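Local coordinates for sister chromatid cohesion protein (Chaetomium thermophilum, PDB 5T8V) that probably helps load cohesin onto chromatin as part of the Scc2 cohesin loader, of which this is the C-terminal HEAT-repeat fragment, at residues Ser821-Ile826 with Arg863-Tyr868; Ala870-Ser875 with Ala883-Tyr888. One frame throughout, in Å; residues are numbered along the deposited sequence.

Contact 1 of 2, residues Ser821-Ile826 with Arg863-Tyr868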
# COMPACT_ATOMS: atom_id res chain seq x y z
N SER A 821 0.71 -43.35 13.14
CA SER A 821 -0.60 -43.09 12.55
C SER A 821 -0.62 -43.49 11.08
O SER A 821 -1.50 -44.24 10.64
CB SER A 821 -0.97 -41.62 12.72
OG SER A 821 -2.26 -41.36 12.20
N MET A 822 0.36 -43.01 10.31
CA MET A 822 0.42 -43.35 8.89
C MET A 822 0.30 -44.85 8.68
O MET A 822 -0.42 -45.31 7.79
CB MET A 822 1.72 -42.83 8.28
CG MET A 822 2.07 -41.40 8.65
SD MET A 822 3.10 -40.58 7.43
CE MET A 822 3.52 -39.08 8.30
N PHE A 823 1.01 -45.64 9.50
CA PHE A 823 0.84 -47.09 9.43
C PHE A 823 -0.53 -47.51 9.92
O PHE A 823 -1.10 -48.49 9.41
CB PHE A 823 1.94 -47.79 10.23
CG PHE A 823 3.28 -47.80 9.56
CD1 PHE A 823 3.53 -48.66 8.51
CD2 PHE A 823 4.28 -46.94 9.97
CE1 PHE A 823 4.77 -48.68 7.89
CE2 PHE A 823 5.51 -46.95 9.36
CZ PHE A 823 5.76 -47.82 8.31
N ASP A 824 -1.08 -46.81 10.91
CA ASP A 824 -2.43 -47.11 11.38
C ASP A 824 -3.46 -46.84 10.29
O ASP A 824 -4.53 -47.45 10.29
CB ASP A 824 -2.74 -46.30 12.64
CG ASP A 824 -4.08 -46.66 13.24
OD1 ASP A 824 -4.51 -47.83 13.10
OD2 ASP A 824 -4.71 -45.78 13.87
N LEU A 825 -3.16 -45.92 9.37
CA LEU A 825 -4.03 -45.67 8.23
C LEU A 825 -3.89 -46.72 7.13
O LEU A 825 -4.65 -46.68 6.16
CB LEU A 825 -3.73 -44.28 7.64
CG LEU A 825 -4.44 -43.09 8.30
CD1 LEU A 825 -4.08 -42.96 9.77
CD2 LEU A 825 -4.10 -41.81 7.56
N ILE A 826 -2.94 -47.64 7.26
CA ILE A 826 -2.74 -48.69 6.27
C ILE A 826 -3.07 -50.07 6.81
O ILE A 826 -3.36 -50.98 6.01
CB ILE A 826 -1.30 -48.67 5.72
CG1 ILE A 826 -0.93 -47.26 5.23
CG2 ILE A 826 -1.14 -49.66 4.57
CD1 ILE A 826 0.55 -47.07 4.99
N ARG A 863 6.05 -55.21 9.26
CA ARG A 863 5.29 -56.40 8.89
C ARG A 863 4.02 -56.06 8.14
O ARG A 863 3.50 -56.91 7.40
CB ARG A 863 4.97 -57.21 10.15
CG ARG A 863 4.32 -58.56 9.89
CD ARG A 863 3.96 -59.25 11.20
NE ARG A 863 2.98 -58.48 11.97
CZ ARG A 863 2.60 -58.78 13.21
NH1 ARG A 863 3.11 -59.84 13.83
NH2 ARG A 863 1.71 -58.02 13.82
N LEU A 864 3.49 -54.84 8.32
CA LEU A 864 2.30 -54.44 7.57
C LEU A 864 2.62 -54.18 6.11
O LEU A 864 1.76 -54.35 5.24
CB LEU A 864 1.67 -53.20 8.21
CG LEU A 864 1.37 -53.30 9.70
CD1 LEU A 864 0.68 -52.04 10.19
CD2 LEU A 864 0.53 -54.53 10.03
N LEU A 865 3.85 -53.75 5.82
CA LEU A 865 4.31 -53.62 4.44
C LEU A 865 4.67 -54.95 3.81
O LEU A 865 4.89 -55.01 2.60
CB LEU A 865 5.51 -52.68 4.38
CG LEU A 865 5.33 -51.29 5.00
CD1 LEU A 865 6.63 -50.50 4.93
CD2 LEU A 865 4.21 -50.53 4.31
N ARG A 866 4.73 -56.03 4.61
CA ARG A 866 5.12 -57.35 4.12
C ARG A 866 4.47 -57.75 2.80
O ARG A 866 5.19 -58.14 1.88
CB ARG A 866 4.80 -58.38 5.21
CG ARG A 866 5.41 -59.75 4.98
CD ARG A 866 6.89 -59.75 5.29
NE ARG A 866 7.47 -61.08 5.18
CZ ARG A 866 7.82 -61.65 4.03
NH1 ARG A 866 7.64 -61.01 2.88
NH2 ARG A 866 8.34 -62.87 4.03
N PRO A 867 3.14 -57.67 2.64
CA PRO A 867 2.55 -58.11 1.36
C PRO A 867 2.97 -57.27 0.17
O PRO A 867 2.92 -57.76 -0.96
CB PRO A 867 1.04 -58.01 1.62
CG PRO A 867 0.91 -57.02 2.72
CD PRO A 867 2.12 -57.21 3.59
N TYR A 868 3.37 -56.01 0.38
CA TYR A 868 3.84 -55.19 -0.73
C TYR A 868 5.12 -55.76 -1.33
O TYR A 868 5.36 -55.60 -2.53
CB TYR A 868 4.07 -53.75 -0.27
CG TYR A 868 2.81 -52.96 -0.02
CD1 TYR A 868 1.98 -52.60 -1.08
CD2 TYR A 868 2.45 -52.57 1.26
CE1 TYR A 868 0.82 -51.87 -0.86
CE2 TYR A 868 1.29 -51.84 1.48
CZ TYR A 868 0.48 -51.50 0.42
OH TYR A 868 -0.67 -50.77 0.64
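Phe823 meets Leu865 edge-on: CE1 at the rim of the phenyl ring lies 3.9 Å from Leu865 CG, which sits close to the ring plane, and Leu865 CD1 and CD2 fork round Phe823 CE1. The two side chains run across each other at about a right angle, and the leucine sits at the ring's edge and not over its face. One residue earlier, Leu864 CD1 reaches back to the backbone, 4.0 Å from Phe823 O, and also lies 4.4 Å from Phe823 CB. Farther along the segments the methyl CG2 of Ile826 stands 4.1 Å from Tyr868 OH; with CG2 anti to the backbone N and CG1 beside it (chi1 -52°), this branch is turned to the tyrosine. Here the last part of helix 808-824 and the residues after it come against the residues around the start of helix 866-870, bringing together parts of the HEAT-repeat solenoid separated in sequence by helix 839-852 and the short helix 859-862. Ile826 N bonds to Phe823 O at 3.0 Å, and the CB atoms of both residues point toward 863-868. Outside the two segments, Leu846 of helix 839-852 touches Phe823, while helix 878-891 packs against Leu865 and Tyr868.

Contact 2 of 2, residues Ala870-Ser875 with Ala883-Tyr888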
# COMPACT_ATOMS: atom_id res chain seq x y z
N ALA A 870 6.00 -59.06 -1.50
CA ALA A 870 5.72 -60.26 -2.28
C ALA A 870 5.18 -59.93 -3.66
O ALA A 870 5.41 -60.69 -4.61
CB ALA A 870 4.73 -61.15 -1.52
N SER A 871 4.48 -58.81 -3.81
CA SER A 871 3.87 -58.44 -5.07
C SER A 871 4.77 -57.56 -5.93
O SER A 871 4.35 -57.15 -7.02
CB SER A 871 2.54 -57.72 -4.82
OG SER A 871 2.73 -56.55 -4.04
N ILE A 872 5.99 -57.25 -5.48
CA ILE A 872 6.89 -56.43 -6.29
C ILE A 872 7.12 -57.06 -7.65
O ILE A 872 7.35 -56.35 -8.64
CB ILE A 872 8.23 -56.22 -5.54
CG1 ILE A 872 8.03 -55.26 -4.36
CG2 ILE A 872 9.31 -55.67 -6.48
CD1 ILE A 872 9.23 -55.13 -3.44
N GLY A 873 7.05 -58.39 -7.74
CA GLY A 873 7.39 -59.07 -8.98
C GLY A 873 6.57 -58.62 -10.17
O GLY A 873 7.07 -58.58 -11.30
N THR A 874 5.30 -58.26 -9.95
CA THR A 874 4.41 -57.94 -11.05
C THR A 874 3.61 -56.67 -10.79
O THR A 874 3.21 -55.98 -11.74
CB THR A 874 3.46 -59.11 -11.33
OG1 THR A 874 4.22 -60.30 -11.54
CG2 THR A 874 2.60 -58.83 -12.56
N SER A 875 3.36 -56.35 -9.52
CA SER A 875 2.61 -55.15 -9.17
C SER A 875 3.15 -53.96 -9.96
O SER A 875 4.29 -53.52 -9.73
CB SER A 875 2.68 -54.88 -7.67
OG SER A 875 2.00 -53.67 -7.34
N ALA A 883 8.92 -47.28 -2.59
CA ALA A 883 8.70 -46.78 -1.24
C ALA A 883 9.01 -47.84 -0.20
O ALA A 883 9.81 -47.62 0.72
CB ALA A 883 7.26 -46.28 -1.10
N VAL A 884 8.41 -49.03 -0.34
CA VAL A 884 8.57 -50.04 0.70
C VAL A 884 10.01 -50.56 0.73
O VAL A 884 10.57 -50.76 1.81
CB VAL A 884 7.56 -51.19 0.51
CG1 VAL A 884 6.13 -50.66 0.58
CG2 VAL A 884 7.79 -51.93 -0.80
N VAL A 885 10.62 -50.77 -0.44
CA VAL A 885 11.99 -51.27 -0.43
C VAL A 885 12.94 -50.24 0.17
O VAL A 885 13.93 -50.60 0.82
CB VAL A 885 12.45 -51.69 -1.84
CG1 VAL A 885 11.54 -52.78 -2.39
CG2 VAL A 885 12.49 -50.50 -2.77
N VAL A 886 12.65 -48.95 -0.02
CA VAL A 886 13.49 -47.92 0.60
C VAL A 886 13.25 -47.87 2.10
O VAL A 886 14.18 -47.64 2.88
CB VAL A 886 13.22 -46.56 -0.07
CG1 VAL A 886 13.82 -45.42 0.76
CG2 VAL A 886 13.81 -46.54 -1.47
N ILE A 887 12.01 -48.09 2.53
CA ILE A 887 11.72 -48.09 3.96
C ILE A 887 12.42 -49.26 4.65
O ILE A 887 12.92 -49.12 5.77
CB ILE A 887 10.19 -48.11 4.20
CG1 ILE A 887 9.57 -46.80 3.72
CG2 ILE A 887 9.88 -48.32 5.68
CD1 ILE A 887 8.06 -46.81 3.64
N TYR A 888 12.46 -50.42 4.00
CA TYR A 888 13.24 -51.53 4.54
C TYR A 888 14.73 -51.22 4.51
O TYR A 888 15.45 -51.52 5.47
CB TYR A 888 12.95 -52.82 3.75
CG TYR A 888 11.71 -53.57 4.17
CD1 TYR A 888 10.78 -53.01 5.04
CD2 TYR A 888 11.48 -54.86 3.71
CE1 TYR A 888 9.65 -53.71 5.42
CE2 TYR A 888 10.35 -55.57 4.09
CZ TYR A 888 9.44 -54.99 4.95
OH TYR A 888 8.32 -55.69 5.33
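Ala870-Ser875 runs from the last residue of helix 866-870 into the loop before helix 878-891, and Ala883-Tyr888 is a regular piece of that next helix, with Ile887 N bonded to Ala883 O and Tyr888 N to Val884 O. The backbones stay well apart; their nearest CA atoms, those of Ile872 and Val885, are 9.3 Å from each other. Ile872 spans the gap with the end of its longer branch. Its CG1 is anti to the carbonyl carbon and its chain is extended beyond that (chi2 172°), which carries CD1 out to Val885 CG1 at 3.5 Å and to Val884 CG2 at 4.4 Å. The isoleucine and Val885 meet at a slant. Val885 offers CG1, the methyl anti to its carbonyl carbon (chi1 -59°). One isoleucine of the loop is thus packed on the helix that follows, a local contact within the HEAT-repeat array. Leu910 of helix 900-910 also touches Ile872, and Leu921 of helix 919-935 touches Val885, so neighbouring helices help enclose the pair. Since all three touching residues are buried aliphatics, the segments meet through dispersion and the exclusion of water, without the directional demands of a polar bond.

How the contacts relate
Both contacts are apolar, but they differ in depth and reach. Contact 1 is partly buried and joins parts of the chain 37 residues apart, with aromatic rings among the aliphatic groups and 230 Å² buried. The residues that touch in contact 2 are all buried, yet it is smaller, 78 Å², purely aliphatic, and local, linking a loop to the helix just after it. They share no segment, but helices 866-870 and 878-891 follow each other in the chain and tie them together. Their centres are 12 Å apart, and they touch directly: Tyr868 CB lies 3.8 Å from Val884 CG1, and Leu865 CD1 lies 4.0 Å from Ile887 CG2. Helix 878-891 thus packs on residues of contact 1 while receiving the loop in contact 2.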